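Local atomic coordinates of EDD domain protein, DegV family (Ruminococcus gnavus ATCC 29149, PDB entry 5V85), a protein that holds a vaccenic acid molecule in its interior and probably serves as a fatty-acid-binding protein. Residues D27-F32 with G283-Y288; V45-Q50 with S81-E86. All coordinates share one frame; numbering follows the deposited sequence.

Contact 1 of 2, residues D27-F32 with G283-Y288; sequences DSCGEF and GISTVY. With VCA (vaccenic acid), chain H.
Ser285 OG donates a 2.8 Å hydrogen bond to Glu31 OE2, on the syn side of the carboxylate and 21° out of its plane. This polar end is the tight part: the bend in the Glu31 chain (chi2 83°) brings its carboxylate against the first turn of helix 283-289, and Ser285 OG also lies 3.3 Å from Cys29 SG. OE2 also receives Ser282 N at the head of the helix, while OE1 is held by Ser140. Beside it the contact turns to van der Waals packing. Cys29 SG, turned opposite the backbone N (chi1 -173°), rests 3.7 Å from Ile284 CG2; the loose part is Ser28 OG, bonded to Asp58, which only grazes Ile284 CG1 at 3.8 Å. A type I turn, Asp27 to Gly30, shapes the start of the loop after strand 22-27 of one mixed sheet, packed here on the helix following strand 275-280 of the other. One turn on, Tyr288 faces the lipid: C5 of vaccenic acid lies 3.8 Å above one ring face, toward its rim, Val287 CG1 touches the other, likewise off-centre, and the hydroxyl bonds Thr80. With an alanine here, the acyl chain from C3 to C7 would probably lose its flat support and Thr80 OG1 a partner. Ser285 meets Glu31 with its hydroxyl and the lipid with its CA. Gripped by hydroxyls and a helix-N-terminal N-H, the buried Glu31 carboxylate is likely to stay charged.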
ATOM      1  N   ASP B  27      18.942  -2.611 -10.245  1.00 16.81           N
ATOM      2  CA  ASP B  27      20.280  -2.221  -9.826  1.00 16.57           C
ATOM      3  C   ASP B  27      20.964  -3.408  -9.150  1.00 16.64           C
ATOM      4  O   ASP B  27      20.321  -4.383  -8.753  1.00 17.61           O
ATOM      5  CB  ASP B  27      20.267  -0.955  -8.946  1.00 19.39           C
ATOM      6  CG  ASP B  27      19.652  -1.156  -7.557  1.00 21.36           C
ATOM      7  OD1 ASP B  27      19.769  -2.239  -6.955  1.00 20.44           O
ATOM      8  OD2 ASP B  27      19.071  -0.174  -7.040  1.00 20.03           O
ATOM      9  N   SER B  28      22.291  -3.329  -9.047  1.00 12.67           N
ATOM     10  CA  SER B  28      23.070  -4.521  -8.725  1.00 18.21           C
ATOM     11  C   SER B  28      22.787  -5.070  -7.334  1.00 18.99           C
ATOM     12  O   SER B  28      23.158  -6.216  -7.058  1.00 20.13           O
ATOM     13  CB  SER B  28      24.563  -4.232  -8.883  1.00 18.69           C
ATOM     14  OG  SER B  28      25.008  -3.286  -7.932  1.00 18.53           O
ATOM     15  N   CYS B  29      22.135  -4.307  -6.453  1.00 16.20           N
ATOM     16  CA  CYS B  29      21.813  -4.865  -5.143  1.00 18.35           C
ATOM     17  C   CYS B  29      20.835  -6.029  -5.259  1.00 19.36           C
ATOM     18  O   CYS B  29      20.889  -6.964  -4.452  1.00 20.08           O
ATOM     19  CB  CYS B  29      21.254  -3.784  -4.219  1.00 19.32           C
ATOM     20  SG  CYS B  29      21.018  -4.336  -2.501  1.00 21.32           S
ATOM     21  N   GLY B  30      19.957  -6.007  -6.260  1.00 16.64           N
ATOM     22  CA  GLY B  30      18.984  -7.066  -6.440  1.00 13.51           C
ATOM     23  C   GLY B  30      19.562  -8.316  -7.073  1.00 16.91           C
ATOM     24  O   GLY B  30      19.944  -8.303  -8.247  1.00 17.27           O
ATOM     25  N   GLU B  31      19.616  -9.404  -6.309  1.00 17.79           N
ATOM     26  CA  GLU B  31      20.221 -10.642  -6.779  1.00 19.28           C
ATOM     27  C   GLU B  31      19.392 -11.271  -7.892  1.00 19.59           C
ATOM     28  O   GLU B  31      18.172 -11.108  -7.958  1.00 23.04           O
ATOM     29  CB  GLU B  31      20.364 -11.638  -5.627  1.00 22.52           C
ATOM     30  CG  GLU B  31      21.406 -11.258  -4.599  1.00 22.66           C
ATOM     31  CD  GLU B  31      20.891 -10.274  -3.566  1.00 19.93           C
ATOM     32  OE1 GLU B  31      19.670 -10.001  -3.547  1.00 23.78           O
ATOM     33  OE2 GLU B  31      21.711  -9.772  -2.772  1.00 25.51           O
ATOM     34  N   PHE B  32      20.069 -12.002  -8.770  1.00 21.58           N
ATOM     35  CA  PHE B  32      19.419 -12.774  -9.820  1.00 21.36           C
ATOM     36  C   PHE B  32      19.537 -14.257  -9.493  1.00 25.21           C
ATOM     37  O   PHE B  32      20.614 -14.726  -9.116  1.00 25.64           O
ATOM     38  CB  PHE B  32      20.047 -12.494 -11.189  1.00 19.50           C
ATOM     39  CG  PHE B  32      19.597 -11.206 -11.822  1.00 16.46           C
ATOM     40  CD1 PHE B  32      18.658 -10.397 -11.203  1.00 15.46           C
ATOM     41  CD2 PHE B  32      20.124 -10.803 -13.039  1.00 24.51           C
ATOM     42  CE1 PHE B  32      18.251  -9.209 -11.789  1.00 18.78           C
ATOM     43  CE2 PHE B  32      19.721  -9.615 -13.632  1.00 22.76           C
ATOM     44  CZ  PHE B  32      18.784  -8.819 -13.007  1.00 21.75           C
ATOM     45  N   GLY B 283      26.989  -7.993  -4.432  1.00 20.91           N
ATOM     46  CA  GLY B 283      28.069  -7.185  -3.886  1.00 20.37           C
ATOM     47  C   GLY B 283      27.579  -6.138  -2.903  1.00 19.61           C
ATOM     48  O   GLY B 283      28.114  -6.002  -1.801  1.00 19.43           O
ATOM     49  N   ILE B 284      26.546  -5.385  -3.287  1.00 19.40           N
ATOM     50  CA  ILE B 284      26.013  -4.357  -2.396  1.00 15.00           C
ATOM     51  C   ILE B 284      25.396  -4.991  -1.154  1.00 15.06           C
ATOM     52  O   ILE B 284      25.623  -4.529  -0.029  1.00 16.70           O
ATOM     53  CB  ILE B 284      25.002  -3.470  -3.147  1.00 16.22           C
ATOM     54  CG1 ILE B 284      25.709  -2.648  -4.228  1.00 19.47           C
ATOM     55  CG2 ILE B 284      24.252  -2.557  -2.176  1.00 19.40           C
ATOM     56  CD1 ILE B 284      26.751  -1.681  -3.700  1.00 20.15           C
ATOM     57  N   SER B 285      24.617  -6.062  -1.330  1.00 13.56           N
ATOM     58  CA  SER B 285      24.018  -6.727  -0.176  1.00 18.06           C
ATOM     59  C   SER B 285      25.087  -7.281   0.758  1.00 16.66           C
ATOM     60  O   SER B 285      24.939  -7.223   1.983  1.00 17.63           O
ATOM     61  CB  SER B 285      23.077  -7.840  -0.636  1.00 15.02           C
ATOM     62  OG  SER B 285      22.000  -7.328  -1.403  1.00 17.15           O
ATOM     63  N   THR B 286      26.175  -7.816   0.197  1.00 18.43           N
ATOM     64  CA  THR B 286      27.260  -8.342   1.022  1.00 18.01           C
ATOM     65  C   THR B 286      27.915  -7.239   1.846  1.00 21.60           C
ATOM     66  O   THR B 286      28.194  -7.424   3.038  1.00 19.77           O
ATOM     67  CB  THR B 286      28.297  -9.035   0.137  1.00 19.30           C
ATOM     68  OG1 THR B 286      27.727 -10.221  -0.431  1.00 18.33           O
ATOM     69  CG2 THR B 286      29.540  -9.405   0.938  1.00 16.12           C
ATOM     70  N   VAL B 287      28.154  -6.080   1.228  1.00 17.38           N
ATOM     71  CA  VAL B 287      28.812  -4.972   1.918  1.00 17.11           C
ATOM     72  C   VAL B 287      28.022  -4.558   3.154  1.00 20.63           C
ATOM     73  O   VAL B 287      28.598  -4.267   4.209  1.00 21.32           O
ATOM     74  CB  VAL B 287      29.011  -3.791   0.948  1.00 23.73           C
ATOM     75  CG1 VAL B 287      29.246  -2.495   1.712  1.00 16.90           C
ATOM     76  CG2 VAL B 287      30.166  -4.073  -0.009  1.00 20.38           C
ATOM     77  N   TYR B 288      26.695  -4.536   3.055  1.00 20.79           N
ATOM     78  CA  TYR B 288      25.880  -4.029   4.150  1.00 19.57           C
ATOM     79  C   TYR B 288      25.324  -5.118   5.056  1.00 19.54           C
ATOM     80  O   TYR B 288      25.081  -4.855   6.238  1.00 20.67           O
ATOM     81  CB  TYR B 288      24.740  -3.167   3.598  1.00 20.14           C
ATOM     82  CG  TYR B 288      25.242  -1.835   3.087  1.00 19.72           C
ATOM     83  CD1 TYR B 288      25.531  -0.800   3.967  1.00 18.93           C
ATOM     84  CD2 TYR B 288      25.459  -1.624   1.731  1.00 17.93           C
ATOM     85  CE1 TYR B 288      26.005   0.413   3.514  1.00 20.96           C
ATOM     86  CE2 TYR B 288      25.933  -0.410   1.267  1.00 19.42           C
ATOM     87  CZ  TYR B 288      26.204   0.604   2.164  1.00 22.74           C
ATOM     88  OH  TYR B 288      26.677   1.815   1.715  1.00 24.12           O
TER
HETATM   89  O2  VCA H 301      23.561   4.145  -2.861  1.00 26.04           O
HETATM   90  C1  VCA H 301      24.350   3.338  -2.301  1.00 29.20           C
HETATM   91  O1  VCA H 301      25.546   3.672  -2.094  1.00 22.92           O
HETATM   92  C2  VCA H 301      23.859   1.952  -1.875  1.00 21.96           C
HETATM   93  C3  VCA H 301      23.372   1.987  -0.426  1.00 23.12           C
HETATM   94  C4  VCA H 301      22.565   0.720  -0.132  1.00 20.51           C
HETATM   95  C5  VCA H 301      22.269   0.637   1.367  1.00 23.40           C
HETATM   96  C6  VCA H 301      21.251  -0.470   1.650  1.00 23.57           C
HETATM   97  C7  VCA H 301      21.820  -1.826   1.234  1.00 19.49           C
HETATM   98  C8  VCA H 301      21.082  -2.958   1.956  1.00 17.88           C
HETATM   99  C9  VCA H 301      21.653  -4.298   1.487  1.00 20.03           C
HETATM  100  C10 VCA H 301      20.912  -5.463   2.149  1.00 22.48           C
HETATM  101  C11 VCA H 301      21.262  -5.538   3.634  1.00 17.25           C
HETATM  102  C12 VCA H 301      20.302  -5.543   4.560  1.00 23.59           C
HETATM  103  C13 VCA H 301      18.823  -5.579   4.168  1.00 16.73           C
HETATM  104  C14 VCA H 301      18.226  -4.171   4.234  1.00 22.16           C
HETATM  105  C15 VCA H 301      16.708  -4.227   4.052  1.00 21.74           C
HETATM  106  C16 VCA H 301      16.188  -2.822   3.739  1.00 22.62           C
HETATM  107  C17 VCA H 301      14.666  -2.766   3.889  1.00 27.44           C
HETATM  108  C18 VCA H 301      14.176  -1.339   3.635  1.00 21.38           C

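Contact 2 of 2, residues V45-Q50 with S81-E86; sequences VALGIQ and SCPSPE. With VCA (vaccenic acid), chain H.
The pyrrolidine ring of Pro83 fits against two side chains of the facing segment, meeting Val45 CG1 through its CB at 3.5 Å and Leu47 CG through its CD at 3.7 Å. Val45 presents CG1 because that methyl stands opposite the backbone N (chi1 163°), and both aliphatic chains lie aslant to the proline. Leu47 lies just before the Gly48 bridge: its CB is 3.2 Å from Ser81 O, and its CD2 reaches to 3.6 Å from C2 of vaccenic acid. Next along, Gly48 and Ser81 form an antiparallel hydrogen-bonded pair. The bond from Gly48 N to Ser81 O is 2.9 Å and nearly straight, with an N-H...O angle of 172°; its mate, Ser81 N to Gly48 O, is longer and comes from above the carbonyl plane. Lacking a side chain, Gly48 lets Ser81 OG sit 3.5 Å from its CA. Cys82 CB comes within 3.6 Å of O2 of the fatty acid, so this edge borders the carboxylate, which Thr80 and Ser109 hydrogen-bond. Ser84 then N-caps helix 85-92 through Arg87 N. Strand 42-51 runs parallel to strand 22-27 and antiparallel to the short strand 79-81, with Tyr88 of helix 85-92 against Val45 and Pro83, and Ile284 and Val287 of helix 283-289 packed on Ile49.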
ATOM      1  N   VAL B  45      22.127  -2.941 -13.556  1.00 17.71           N
ATOM      2  CA  VAL B  45      22.891  -1.698 -13.620  1.00 17.13           C
ATOM      3  C   VAL B  45      23.704  -1.617 -12.334  1.00 18.33           C
ATOM      4  O   VAL B  45      23.138  -1.659 -11.235  1.00 17.62           O
ATOM      5  CB  VAL B  45      21.987  -0.466 -13.791  1.00 22.59           C
ATOM      6  CG1 VAL B  45      22.746   0.797 -13.437  1.00 22.43           C
ATOM      7  CG2 VAL B  45      21.474  -0.377 -15.221  1.00 16.39           C
ATOM      8  N   ALA B  46      25.023  -1.512 -12.469  1.00 20.55           N
ATOM      9  CA  ALA B  46      25.935  -1.764 -11.361  1.00 18.53           C
ATOM     10  C   ALA B  46      26.137  -0.544 -10.473  1.00 22.35           C
ATOM     11  O   ALA B  46      26.255   0.585 -10.958  1.00 20.69           O
ATOM     12  CB  ALA B  46      27.291  -2.226 -11.895  1.00 18.72           C
ATOM     13  N   LEU B  47      26.195  -0.784  -9.167  1.00 22.93           N
ATOM     14  CA  LEU B  47      26.676   0.215  -8.226  1.00 17.67           C
ATOM     15  C   LEU B  47      28.188   0.074  -8.058  1.00 20.81           C
ATOM     16  O   LEU B  47      28.810  -0.860  -8.568  1.00 22.29           O
ATOM     17  CB  LEU B  47      25.971   0.080  -6.873  1.00 13.28           C
ATOM     18  CG  LEU B  47      24.560   0.667  -6.770  1.00 13.31           C
ATOM     19  CD1 LEU B  47      23.533  -0.212  -7.476  1.00 21.67           C
ATOM     20  CD2 LEU B  47      24.168   0.894  -5.321  1.00 17.05           C
ATOM     21  N   GLY B  48      28.781   1.020  -7.332  1.00 16.47           N
ATOM     22  CA  GLY B  48      30.207   1.010  -7.052  1.00 19.47           C
ATOM     23  C   GLY B  48      30.475   0.647  -5.603  1.00 22.09           C
ATOM     24  O   GLY B  48      29.645   0.890  -4.726  1.00 20.68           O
ATOM     25  N   ILE B  49      31.641   0.053  -5.356  1.00 19.30           N
ATOM     26  CA  ILE B  49      32.057  -0.353  -4.019  1.00 21.22           C
ATOM     27  C   ILE B  49      33.486   0.119  -3.796  1.00 24.62           C
ATOM     28  O   ILE B  49      34.377  -0.185  -4.596  1.00 23.42           O
ATOM     29  CB  ILE B  49      31.953  -1.878  -3.823  1.00 20.17           C
ATOM     30  CG1 ILE B  49      30.499  -2.337  -3.962  1.00 21.20           C
ATOM     31  CG2 ILE B  49      32.522  -2.284  -2.465  1.00 21.84           C
ATOM     32  CD1 ILE B  49      30.330  -3.843  -3.954  1.00 23.89           C
ATOM     33  N   GLN B  50      33.707   0.855  -2.710  1.00 18.28           N
ATOM     34  CA  GLN B  50      35.022   1.388  -2.376  1.00 18.48           C
ATOM     35  C   GLN B  50      35.412   0.900  -0.989  1.00 21.93           C
ATOM     36  O   GLN B  50      34.698   1.154  -0.014  1.00 24.75           O
ATOM     37  CB  GLN B  50      35.024   2.916  -2.434  1.00 16.85           C
ATOM     38  CG  GLN B  50      36.340   3.549  -2.017  1.00 26.11           C
ATOM     39  CD  GLN B  50      37.414   3.402  -3.074  1.00 47.29           C
ATOM     40  OE1 GLN B  50      37.153   3.556  -4.267  1.00 48.90           O
ATOM     41  NE2 GLN B  50      38.629   3.093  -2.641  1.00 51.67           N
ATOM     42  N   SER B  81      28.413   3.595  -3.960  1.00 23.87           N
ATOM     43  CA  SER B  81      27.891   4.674  -4.786  1.00 19.86           C
ATOM     44  C   SER B  81      26.803   4.129  -5.698  1.00 24.61           C
ATOM     45  O   SER B  81      26.927   3.025  -6.234  1.00 19.34           O
ATOM     46  CB  SER B  81      28.999   5.326  -5.620  1.00 23.43           C
ATOM     47  OG  SER B  81      29.647   4.367  -6.437  1.00 28.22           O
ATOM     48  N   CYS B  82      25.741   4.909  -5.870  1.00 22.41           N
ATOM     49  CA  CYS B  82      24.627   4.512  -6.714  1.00 20.22           C
ATOM     50  C   CYS B  82      24.951   4.789  -8.182  1.00 24.82           C
ATOM     51  O   CYS B  82      25.900   5.514  -8.491  1.00 25.37           O
ATOM     52  CB  CYS B  82      23.366   5.258  -6.279  1.00 21.91           C
ATOM     53  SG  CYS B  82      23.372   7.024  -6.657  1.00 26.45           S
ATOM     54  N   PRO B  83      24.196   4.204  -9.112  1.00 24.28           N
ATOM     55  CA  PRO B  83      24.441   4.486 -10.531  1.00 21.48           C
ATOM     56  C   PRO B  83      24.035   5.908 -10.882  1.00 21.37           C
ATOM     57  O   PRO B  83      23.205   6.530 -10.218  1.00 22.48           O
ATOM     58  CB  PRO B  83      23.562   3.467 -11.266  1.00 18.64           C
ATOM     59  CG  PRO B  83      23.118   2.485 -10.226  1.00 20.17           C
ATOM     60  CD  PRO B  83      23.107   3.230  -8.935  1.00 18.96           C
ATOM     61  N   SER B  84      24.641   6.421 -11.947  1.00 23.80           N
ATOM     62  CA  SER B  84      24.356   7.766 -12.408  1.00 23.97           C
ATOM     63  C   SER B  84      23.105   7.778 -13.282  1.00 23.54           C
ATOM     64  O   SER B  84      22.728   6.751 -13.855  1.00 24.58           O
ATOM     65  CB  SER B  84      25.546   8.314 -13.189  1.00 28.84           C
ATOM     66  OG  SER B  84      25.701   7.616 -14.414  1.00 24.61           O
ATOM     67  N   PRO B  85      22.433   8.929 -13.392  1.00 24.32           N
ATOM     68  CA  PRO B  85      21.293   9.015 -14.322  1.00 25.25           C
ATOM     69  C   PRO B  85      21.678   8.725 -15.760  1.00 30.58           C
ATOM     70  O   PRO B  85      20.868   8.166 -16.511  1.00 23.78           O
ATOM     71  CB  PRO B  85      20.806  10.461 -14.148  1.00 22.22           C
ATOM     72  CG  PRO B  85      21.290  10.864 -12.788  1.00 26.21           C
ATOM     73  CD  PRO B  85      22.602  10.163 -12.605  1.00 25.64           C
ATOM     74  N   GLU B  86      22.896   9.093 -16.163  1.00 26.62           N
ATOM     75  CA  GLU B  86      23.347   8.817 -17.523  1.00 25.02           C
ATOM     76  C   GLU B  86      23.446   7.319 -17.772  1.00 24.39           C
ATOM     77  O   GLU B  86      23.067   6.831 -18.843  1.00 25.22           O
ATOM     78  CB  GLU B  86      24.696   9.494 -17.776  1.00 35.93           C
ATOM     79  CG  GLU B  86      24.645  11.021 -17.828  1.00 54.27           C
ATOM     80  CD  GLU B  86      24.324  11.659 -16.483  1.00 56.60           C
ATOM     81  OE1 GLU B  86      23.708  12.748 -16.472  1.00 52.41           O
ATOM     82  OE2 GLU B  86      24.692  11.074 -15.439  1.00 38.07           O
TER
HETATM   83  O2  VCA H 301      23.561   4.145  -2.861  1.00 26.04           O
HETATM   84  C1  VCA H 301      24.350   3.338  -2.301  1.00 29.20           C
HETATM   85  O1  VCA H 301      25.546   3.672  -2.094  1.00 22.92           O
HETATM   86  C2  VCA H 301      23.859   1.952  -1.875  1.00 21.96           C
HETATM   87  C3  VCA H 301      23.372   1.987  -0.426  1.00 23.12           C
HETATM   88  C4  VCA H 301      22.565   0.720  -0.132  1.00 20.51           C
HETATM   89  C5  VCA H 301      22.269   0.637   1.367  1.00 23.40           C
HETATM   90  C6  VCA H 301      21.251  -0.470   1.650  1.00 23.57           C
HETATM   91  C7  VCA H 301      21.820  -1.826   1.234  1.00 19.49           C
HETATM   92  C8  VCA H 301      21.082  -2.958   1.956  1.00 17.88           C
HETATM   93  C9  VCA H 301      21.653  -4.298   1.487  1.00 20.03           C
HETATM   94  C10 VCA H 301      20.912  -5.463   2.149  1.00 22.48           C
HETATM   95  C11 VCA H 301      21.262  -5.538   3.634  1.00 17.25           C
HETATM   96  C12 VCA H 301      20.302  -5.543   4.560  1.00 23.59           C
HETATM   97  C13 VCA H 301      18.823  -5.579   4.168  1.00 16.73           C
HETATM   98  C14 VCA H 301      18.226  -4.171   4.234  1.00 22.16           C
HETATM   99  C15 VCA H 301      16.708  -4.227   4.052  1.00 21.74           C
HETATM  100  C16 VCA H 301      16.188  -2.822   3.739  1.00 22.62           C
HETATM  101  C17 VCA H 301      14.666  -2.766   3.889  1.00 27.44           C
HETATM  102  C18 VCA H 301      14.176  -1.339   3.635  1.00 21.38           C

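Both segments of contact 2 fall between those of contact 1 in sequence, and the centres of the two contacts lie 12 Å apart. Leu47 joins them: its N is 3.0 Å from Ser28 OG, a probable hydrogen bond, its CB packs 3.7 Å from Ile284 CD1, and its CD1 lies 3.7 Å from Asp27 CB. Ile49 CD1 meets the backbone of Gly283 at the same helix. Both contacts line the site of vaccenic acid but touch different lengths of it: contact 2 flanks the carboxylate and C2, whereas Tyr288 and Ser285 of contact 1 follow the chain from C3 to C9, consistent with a lipid-binding role.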